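Local coordinates for walker-type atpase (Pyrococcus abyssi, PDB 2QEN), which probably works as a P-loop ATPase, holding ADP and a magnesium ion in this structure, though its cellular role is unknown, at residues A[78-81]-A[82-86]; A[105-108]-A[109-112]; A[252-255]-A[256-259]. The protein carries 1 engineered substitution. All coordinates share one frame; numbering follows the deposited sequence.

Interaction 1: A[78-81]-A[82-86]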
ATOM      1  N   ILE A  78     -10.270 -10.634 -14.563  1.00 27.91           N
ATOM      2  CA  ILE A  78     -11.088 -11.822 -14.282  1.00 28.49           C
ATOM      3  C   ILE A  78     -10.217 -13.086 -14.111  1.00 28.32           C
ATOM      4  O   ILE A  78     -10.423 -13.861 -13.166  1.00 28.43           O
ATOM      5  CB  ILE A  78     -12.262 -11.985 -15.284  1.00 28.34           C
ATOM      6  CG1 ILE A  78     -13.203 -10.774 -15.138  1.00 29.41           C
ATOM      7  CG2 ILE A  78     -13.013 -13.290 -15.028  1.00 28.22           C
ATOM      8  CD1 ILE A  78     -14.400 -10.777 -16.023  1.00 31.21           C
ATOM      9  N   LYS A  79      -9.229 -13.249 -14.987  1.00 27.69           N
ATOM     10  CA  LYS A  79      -8.277 -14.362 -14.888  1.00 28.31           C
ATOM     11  C   LYS A  79      -7.534 -14.358 -13.533  1.00 28.44           C
ATOM     12  O   LYS A  79      -7.284 -15.426 -12.961  1.00 28.12           O
ATOM     13  CB  LYS A  79      -7.281 -14.352 -16.068  1.00 27.79           C
ATOM     14  CG  LYS A  79      -6.446 -15.632 -16.213  1.00 28.38           C
ATOM     15  CD  LYS A  79      -5.446 -15.553 -17.386  1.00 28.37           C
ATOM     16  CE  LYS A  79      -4.377 -16.654 -17.297  1.00 29.04           C
ATOM     17  NZ  LYS A  79      -3.381 -16.633 -18.429  1.00 28.48           N
ATOM     18  N   GLU A  80      -7.197 -13.161 -13.039  1.00 28.82           N
ATOM     19  CA  GLU A  80      -6.560 -12.980 -11.711  1.00 29.47           C
ATOM     20  C   GLU A  80      -7.494 -13.303 -10.523  1.00 29.15           C
ATOM     21  O   GLU A  80      -7.070 -13.916  -9.552  1.00 29.21           O
ATOM     22  CB  GLU A  80      -5.946 -11.575 -11.571  1.00 29.35           C
ATOM     23  CG  GLU A  80      -5.130 -11.339 -10.296  1.00 31.71           C
ATOM     24  CD  GLU A  80      -3.814 -12.124 -10.236  1.00 36.20           C
ATOM     25  OE1 GLU A  80      -3.243 -12.470 -11.303  1.00 37.38           O
ATOM     26  OE2 GLU A  80      -3.334 -12.379  -9.103  1.00 38.86           O
ATOM     27  N   LEU A  81      -8.751 -12.887 -10.597  1.00 29.59           N
ATOM     28  CA  LEU A  81      -9.768 -13.339  -9.631  1.00 30.16           C
ATOM     29  C   LEU A  81      -9.883 -14.867  -9.590  1.00 30.26           C
ATOM     30  O   LEU A  81      -9.949 -15.459  -8.511  1.00 30.32           O
ATOM     31  CB  LEU A  81     -11.131 -12.740  -9.951  1.00 29.86           C
ATOM     32  CG  LEU A  81     -11.377 -11.271  -9.606  1.00 31.47           C
ATOM     33  CD1 LEU A  81     -12.438 -10.661 -10.523  1.00 30.15           C
ATOM     34  CD2 LEU A  81     -11.791 -11.139  -8.152  1.00 32.53           C
ATOM     35  N   GLN A  82      -9.902 -15.485 -10.771  1.00 30.41           N
ATOM     36  CA  GLN A  82      -9.964 -16.936 -10.900  1.00 30.83           C
ATOM     37  C   GLN A  82      -8.774 -17.640 -10.255  1.00 31.44           C
ATOM     38  O   GLN A  82      -8.957 -18.593  -9.492  1.00 31.25           O
ATOM     39  CB  GLN A  82     -10.060 -17.342 -12.372  1.00 30.99           C
ATOM     40  CG  GLN A  82     -11.433 -17.115 -13.006  1.00 30.29           C
ATOM     41  CD  GLN A  82     -11.437 -17.412 -14.495  1.00 30.18           C
ATOM     42  OE1 GLN A  82     -10.488 -17.093 -15.211  1.00 28.98           O
ATOM     43  NE2 GLN A  82     -12.506 -18.030 -14.966  1.00 29.26           N
ATOM     44  N   SER A  83      -7.561 -17.173 -10.557  1.00 32.05           N
ATOM     45  CA  SER A  83      -6.353 -17.836 -10.068  1.00 33.08           C
ATOM     46  C   SER A  83      -6.090 -17.573  -8.583  1.00 33.21           C
ATOM     47  O   SER A  83      -5.464 -18.385  -7.918  1.00 33.25           O
ATOM     48  CB  SER A  83      -5.128 -17.476 -10.918  1.00 33.12           C
ATOM     49  OG  SER A  83      -4.783 -16.108 -10.778  1.00 35.28           O
ATOM     50  N   THR A  84      -6.580 -16.454  -8.066  1.00 33.74           N
ATOM     51  CA  THR A  84      -6.366 -16.111  -6.661  1.00 35.10           C
ATOM     52  C   THR A  84      -7.238 -16.945  -5.718  1.00 34.96           C
ATOM     53  O   THR A  84      -6.829 -17.262  -4.603  1.00 34.76           O
ATOM     54  CB  THR A  84      -6.554 -14.594  -6.394  1.00 34.96           C
ATOM     55  OG1 THR A  84      -5.670 -13.854  -7.245  1.00 36.89           O
ATOM     56  CG2 THR A  84      -6.194 -14.257  -4.969  1.00 36.65           C
ATOM     57  N   ILE A  85      -8.436 -17.290  -6.170  1.00 35.49           N
ATOM     58  CA  ILE A  85      -9.330 -18.135  -5.379  1.00 36.14           C
ATOM     59  C   ILE A  85      -9.122 -19.623  -5.650  1.00 36.16           C
ATOM     60  O   ILE A  85      -9.775 -20.459  -5.034  1.00 36.72           O
ATOM     61  CB  ILE A  85     -10.831 -17.724  -5.542  1.00 36.56           C
ATOM     62  CG1 ILE A  85     -11.661 -18.157  -4.322  1.00 36.80           C
ATOM     63  CG2 ILE A  85     -11.412 -18.228  -6.852  1.00 35.26           C
ATOM     64  CD1 ILE A  85     -12.989 -17.411  -4.194  1.00 36.55           C
ATOM     65  N   SER A  86      -8.207 -19.947  -6.563  1.00 36.16           N
ATOM     66  CA  SER A  86      -7.885 -21.345  -6.894  1.00 35.82           C
ATOM     67  C   SER A  86      -6.589 -21.824  -6.213  1.00 35.59           C
ATOM     68  O   SER A  86      -5.743 -21.000  -5.870  1.00 35.25           O
ATOM     69  CB  SER A  86      -7.817 -21.526  -8.414  1.00 35.96           C
ATOM     70  OG  SER A  86      -9.090 -21.266  -9.006  1.00 36.16           O
TER

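Interaction 2: A[105-108]-A[109-112]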
ATOM      1  N   THR A 105     -15.124 -22.441 -13.996  1.00 32.90           N
ATOM      2  CA  THR A 105     -15.159 -23.311 -15.172  1.00 33.31           C
ATOM      3  C   THR A 105     -15.110 -22.492 -16.460  1.00 33.48           C
ATOM      4  O   THR A 105     -14.784 -23.039 -17.535  1.00 33.76           O
ATOM      5  CB  THR A 105     -16.450 -24.168 -15.220  1.00 33.07           C
ATOM      6  OG1 THR A 105     -16.772 -24.649 -13.913  1.00 33.24           O
ATOM      7  CG2 THR A 105     -16.275 -25.360 -16.151  1.00 34.17           C
ATOM      8  N   LEU A 106     -15.443 -21.186 -16.347  1.00 33.37           N
ATOM      9  CA  LEU A 106     -15.690 -20.344 -17.535  1.00 33.67           C
ATOM     10  C   LEU A 106     -14.451 -19.568 -17.965  1.00 33.90           C
ATOM     11  O   LEU A 106     -13.665 -19.115 -17.120  1.00 34.04           O
ATOM     12  CB  LEU A 106     -16.892 -19.371 -17.293  1.00 33.44           C
ATOM     13  CG  LEU A 106     -18.258 -20.076 -16.936  1.00 33.71           C
ATOM     14  CD1 LEU A 106     -19.499 -19.103 -17.061  1.00 33.11           C
ATOM     15  CD2 LEU A 106     -18.493 -21.321 -17.853  1.00 32.29           C
ATOM     16  N   GLU A 107     -14.288 -19.417 -19.282  1.00 34.38           N
ATOM     17  CA  GLU A 107     -13.196 -18.621 -19.858  1.00 34.93           C
ATOM     18  C   GLU A 107     -13.412 -17.138 -19.567  1.00 34.86           C
ATOM     19  O   GLU A 107     -14.524 -16.639 -19.727  1.00 34.75           O
ATOM     20  CB  GLU A 107     -13.045 -18.877 -21.373  1.00 34.91           C
ATOM     21  CG  GLU A 107     -14.357 -18.954 -22.149  1.00 35.41           C
ATOM     22  CD  GLU A 107     -14.175 -19.366 -23.609  1.00 35.83           C
ATOM     23  OE1 GLU A 107     -13.202 -18.902 -24.249  1.00 37.58           O
ATOM     24  OE2 GLU A 107     -15.015 -20.146 -24.125  1.00 36.32           O
ATOM     25  N   PRO A 108     -12.354 -16.439 -19.108  1.00 35.17           N
ATOM     26  CA  PRO A 108     -12.427 -15.011 -18.741  1.00 35.30           C
ATOM     27  C   PRO A 108     -13.040 -14.113 -19.821  1.00 35.48           C
ATOM     28  O   PRO A 108     -13.723 -13.139 -19.486  1.00 35.45           O
ATOM     29  CB  PRO A 108     -10.963 -14.636 -18.502  1.00 35.36           C
ATOM     30  CG  PRO A 108     -10.300 -15.907 -18.154  1.00 35.14           C
ATOM     31  CD  PRO A 108     -11.006 -16.995 -18.881  1.00 35.01           C
ATOM     32  N   ARG A 109     -12.793 -14.451 -21.090  1.00 35.69           N
ATOM     33  CA  ARG A 109     -13.370 -13.766 -22.263  1.00 35.86           C
ATOM     34  C   ARG A 109     -14.888 -13.609 -22.207  1.00 35.72           C
ATOM     35  O   ARG A 109     -15.434 -12.631 -22.718  1.00 35.87           O
ATOM     36  CB  ARG A 109     -13.024 -14.529 -23.549  1.00 35.77           C
ATOM     37  CG  ARG A 109     -11.674 -14.202 -24.154  1.00 36.25           C
ATOM     38  CD  ARG A 109     -11.485 -14.874 -25.513  1.00 36.58           C
ATOM     39  NE  ARG A 109     -10.230 -14.464 -26.148  1.00 38.04           N
ATOM     40  CZ  ARG A 109      -9.751 -14.967 -27.282  1.00 38.50           C
ATOM     41  NH1 ARG A 109     -10.415 -15.913 -27.938  1.00 39.21           N
ATOM     42  NH2 ARG A 109      -8.599 -14.519 -27.769  1.00 38.80           N
ATOM     43  N   LYS A 110     -15.563 -14.585 -21.601  1.00 35.43           N
ATOM     44  CA  LYS A 110     -17.023 -14.660 -21.637  1.00 35.00           C
ATOM     45  C   LYS A 110     -17.720 -14.410 -20.284  1.00 34.41           C
ATOM     46  O   LYS A 110     -18.907 -14.722 -20.121  1.00 34.53           O
ATOM     47  CB  LYS A 110     -17.441 -15.997 -22.254  1.00 34.98           C
ATOM     48  CG  LYS A 110     -16.944 -16.160 -23.699  1.00 35.86           C
ATOM     49  CD  LYS A 110     -17.446 -17.436 -24.362  1.00 35.66           C
ATOM     50  CE  LYS A 110     -16.997 -17.529 -25.827  1.00 36.73           C
ATOM     51  NZ  LYS A 110     -15.509 -17.467 -26.015  1.00 36.71           N
ATOM     52  N   LEU A 111     -16.991 -13.830 -19.328  1.00 33.56           N
ATOM     53  CA  LEU A 111     -17.544 -13.501 -18.004  1.00 32.99           C
ATOM     54  C   LEU A 111     -17.640 -11.989 -17.791  1.00 32.50           C
ATOM     55  O   LEU A 111     -16.775 -11.241 -18.242  1.00 32.57           O
ATOM     56  CB  LEU A 111     -16.681 -14.108 -16.877  1.00 32.91           C
ATOM     57  CG  LEU A 111     -16.807 -15.591 -16.504  1.00 32.94           C
ATOM     58  CD1 LEU A 111     -15.621 -16.058 -15.671  1.00 32.31           C
ATOM     59  CD2 LEU A 111     -18.118 -15.873 -15.778  1.00 32.19           C
ATOM     60  N   SER A 112     -18.688 -11.544 -17.103  1.00 31.65           N
ATOM     61  CA  SER A 112     -18.767 -10.160 -16.639  1.00 30.90           C
ATOM     62  C   SER A 112     -18.300 -10.049 -15.183  1.00 30.90           C
ATOM     63  O   SER A 112     -18.358 -11.018 -14.418  1.00 30.82           O
ATOM     64  CB  SER A 112     -20.184  -9.595 -16.798  1.00 30.90           C
ATOM     65  OG  SER A 112     -21.039  -9.982 -15.743  1.00 30.16           O
TER

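Interaction 3: A[252-255]-A[256-259]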
ATOM      1  N   ASN A 252      25.846  -9.595   8.992  1.00 25.92           N
ATOM      2  CA  ASN A 252      27.082  -8.816   9.030  1.00 26.45           C
ATOM      3  C   ASN A 252      27.678  -8.578  10.412  1.00 26.55           C
ATOM      4  O   ASN A 252      28.875  -8.327  10.516  1.00 26.52           O
ATOM      5  CB  ASN A 252      26.865  -7.478   8.316  1.00 26.24           C
ATOM      6  CG  ASN A 252      26.696  -7.654   6.834  1.00 26.71           C
ATOM      7  OD1 ASN A 252      27.679  -7.796   6.118  1.00 24.99           O
ATOM      8  ND2 ASN A 252      25.437  -7.700   6.365  1.00 25.13           N
ATOM      9  N   GLY A 253      26.836  -8.612  11.454  1.00 26.96           N
ATOM     10  CA  GLY A 253      27.308  -8.622  12.853  1.00 27.11           C
ATOM     11  C   GLY A 253      27.826  -7.296  13.382  1.00 27.53           C
ATOM     12  O   GLY A 253      28.465  -7.247  14.437  1.00 27.21           O
ATOM     13  N   ASP A 254      27.520  -6.209  12.672  1.00 27.24           N
ATOM     14  CA  ASP A 254      28.109  -4.908  12.980  1.00 27.26           C
ATOM     15  C   ASP A 254      27.126  -3.787  12.633  1.00 26.90           C
ATOM     16  O   ASP A 254      26.485  -3.824  11.565  1.00 25.82           O
ATOM     17  CB  ASP A 254      29.423  -4.756  12.212  1.00 27.91           C
ATOM     18  CG  ASP A 254      30.029  -3.372  12.350  1.00 30.18           C
ATOM     19  OD1 ASP A 254      30.614  -3.096  13.403  1.00 32.64           O
ATOM     20  OD2 ASP A 254      29.921  -2.563  11.403  1.00 31.37           O
ATOM     21  N   PHE A 255      26.987  -2.812  13.541  1.00 26.18           N
ATOM     22  CA  PHE A 255      26.051  -1.716  13.301  1.00 26.58           C
ATOM     23  C   PHE A 255      26.389  -0.937  12.031  1.00 26.06           C
ATOM     24  O   PHE A 255      25.513  -0.711  11.212  1.00 26.30           O
ATOM     25  CB  PHE A 255      25.899  -0.739  14.479  1.00 26.37           C
ATOM     26  CG  PHE A 255      24.978   0.403  14.157  1.00 28.29           C
ATOM     27  CD1 PHE A 255      23.600   0.254  14.274  1.00 28.23           C
ATOM     28  CD2 PHE A 255      25.480   1.604  13.657  1.00 29.81           C
ATOM     29  CE1 PHE A 255      22.746   1.277  13.923  1.00 28.81           C
ATOM     30  CE2 PHE A 255      24.625   2.642  13.314  1.00 29.01           C
ATOM     31  CZ  PHE A 255      23.252   2.465  13.438  1.00 29.30           C
ATOM     32  N   GLY A 256      27.642  -0.516  11.890  1.00 25.31           N
ATOM     33  CA  GLY A 256      28.070   0.249  10.719  1.00 25.55           C
ATOM     34  C   GLY A 256      27.804  -0.441   9.388  1.00 25.54           C
ATOM     35  O   GLY A 256      27.187   0.148   8.507  1.00 25.26           O
ATOM     36  N   ARG A 257      28.269  -1.687   9.256  1.00 25.36           N
ATOM     37  CA  ARG A 257      28.114  -2.466   8.020  1.00 25.99           C
ATOM     38  C   ARG A 257      26.664  -2.864   7.733  1.00 26.49           C
ATOM     39  O   ARG A 257      26.230  -2.816   6.585  1.00 26.21           O
ATOM     40  CB  ARG A 257      29.017  -3.711   8.020  1.00 25.18           C
ATOM     41  CG  ARG A 257      30.442  -3.410   7.649  1.00 25.68           C
ATOM     42  CD  ARG A 257      31.272  -4.685   7.507  1.00 28.31           C
ATOM     43  NE  ARG A 257      31.182  -5.543   8.689  1.00 29.96           N
ATOM     44  CZ  ARG A 257      31.947  -5.427   9.770  1.00 31.72           C
ATOM     45  NH1 ARG A 257      32.899  -4.505   9.837  0.50 31.34           N
ATOM     46  NH2 ARG A 257      31.778  -6.268  10.781  1.00 35.47           N
ATOM     47  N   ALA A 258      25.913  -3.235   8.770  1.00 27.19           N
ATOM     48  CA  ALA A 258      24.466  -3.484   8.606  1.00 27.53           C
ATOM     49  C   ALA A 258      23.701  -2.253   8.110  1.00 28.38           C
ATOM     50  O   ALA A 258      22.817  -2.361   7.253  1.00 29.24           O
ATOM     51  CB  ALA A 258      23.860  -3.978   9.892  1.00 27.02           C
ATOM     52  N   MET A 259      24.007  -1.086   8.658  1.00 29.04           N
ATOM     53  CA  MET A 259      23.327   0.137   8.220  1.00 30.29           C
ATOM     54  C   MET A 259      23.770   0.568   6.815  1.00 30.61           C
ATOM     55  O   MET A 259      22.958   1.052   6.030  1.00 30.86           O
ATOM     56  CB  MET A 259      23.559   1.276   9.219  1.00 30.45           C
ATOM     57  CG  MET A 259      22.649   2.501   9.030  1.00 33.15           C
ATOM     58  SD  MET A 259      20.875   2.161   9.287  1.00 34.39           S
ATOM     59  CE  MET A 259      20.353   1.949   7.620  1.00 38.86           C
TER
HETATM   60  O   HOH W   1      29.591  -0.587  13.846  1.00 17.38           O

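Interaction 1: A[78-81]-A[82-86]
T84 and E80 meet on the last turn of helix 74-84, where the hydroxyl of T84 bends back to the carbonyl one turn earlier. OG1 of T84 donates to O of E80 at 2.7 Å, and N of T84 donates to the same oxygen at 3.0 Å. The two donors arrive from opposite faces of the carbonyl plane, so a single oxygen is gripped twice by one residue. The hydroxyl is placed there because OG1 stands beside the backbone N of T84 (chi1 -56°), while CG2 lies anti to that N. The carboxylate of E80 curls round at chi2 and sets OE2 3.3 Å from OG1 of T84, at an angle too poor for a hydrogen bond.

CB of Q82 lies 3.4 Å from O of K79, and CG is equally near O of I78, the oxygen that accepts from N of Q82. From CG the chain runs straight on, along the flank of the helix; CD comes up to CG2 of I78, and OE1 settles 3.5 Å from CA of K79. NE2 points off the helix and donates to the carbonyls of L106 and F103. The helix belongs to the P-loop NTPase domain and packs on the outermost strand of its parallel sheet: L81 reaches I58 and I60 of strand 57-61, and V116 and F117 of helix 113-127. I85 also rests on I58, while its CG2 touches O of L81. There the helical bonding slackens, the bond from N of I85 to O of L81 being weak (3.3 Å). One residue on, the chain has left the helix, and OG of S86 donates to O of Q82 at 2.7 Å.

Interaction 2: A[105-108]-A[109-112]
L106 and L111 close a short turn of the P-loop NTPase domain, in the loop that leads from helix 88-95 into helix 113-127. P108 and R109 form a brief 3-10 turn between them. N of K110 donates to O of E107 at 3.0 Å, and a weaker bond runs from N of L111 to O of P108.

The tight part is apolar. The two leucine side chains cross at about a right angle: CD2 of L111 lies 3.7 Å from CD1 of L106, while CG and CD1 of L111 both sit against CB of L106 at 3.9 Å. Behind them is helix 74-84, where L111 touches I78 and Q82, and P108 touches E75 and Q82. R74 of that helix donates to O of R109 and, more weakly, to O of P108 and L111.

The other side is exposed and held mainly by charge. CG of E107 is tucked between its own N and carbonyl carbon (chi1 42°), and the rest of the chain runs out extended. K110 lies obliquely over it, its methylenes CG and CD close to CG of E107 before a bend at chi4 brings the ammonium round to the carboxylate. R109 stretches away with its chain straight from CG to NE; its link to E75 is a long, weak ion pair. At the end of the lysine chain, NZ of K110 makes a salt bridge to OE1 of E107 at 3.2 Å, with OE2 of the same carboxylate 3.3 Å away.

Interaction 3: A[252-255]-A[256-259]
D254 is the N-cap of helix 255-280, and its carboxylate closes the first turn: OD2 accepts from N of R257 at 2.8 Å in a nearly straight bond. G253, which has positive phi, ends helix 239-252 just before it, making this the tight corner between two consecutive helices. The cap depends on the D254 side chain swinging CG opposite its own N (chi1 174°), which carries OD2 over the first turn. The bond uses the anti side of OD2, a little out of the carboxylate plane. The same turn is held by N of A258 on O of D254; N of M259 on O of F255 follows.

R257 doubles back over its own cap. Its chain is straight at chi2, then kinks at chi3 (-53°), laying the guanidinium flat over D254. The two planar groups are stacked, 21° from parallel, and NH2 lies 3.1 Å from CB of D254. No guanidinium N-H points at OD2: NH1 and OD2 of D254 make a long salt bridge of 3.9 Å, the oxygen lying well out of the guanidinium plane, so the attraction is probably one of charge only. O of N252 sits at the guanidinium edge, in its plane.

F255 also sends CG opposite its N, but out from the turn, so that its ring packs on E227, E230 and A231 of helix 225-235. M259, bent at chi2 and chi3, follows it toward L235, with CB 4.4 Å from CZ of F255. A water bridges the cap, donating to OD1 of D254 at 2.7 Å and accepting from N of G256 at 2.8 Å.

In the fold
The contacts follow one another along the chain. Interactions 1 and 2 lie in the P-loop NTPase domain, their centres about 11 Å apart, and they touch through Q82. Helix 74-84 lies between edge strand 57-61, the loop of interaction 2 and helix 113-127, touching each. Interaction 3 is remote, its centre about 42 Å from that of interaction 1 and about 53 Å from that of interaction 2, on the opposite side of the chain's centre from the latter. It turns helix 239-252 into the long helix 255-280. The side chain of E80 in interaction 1 is about 14 Å from the bound magnesium ion, and interactions 2 and 3 lie away from the annotated nucleotide and metal sites.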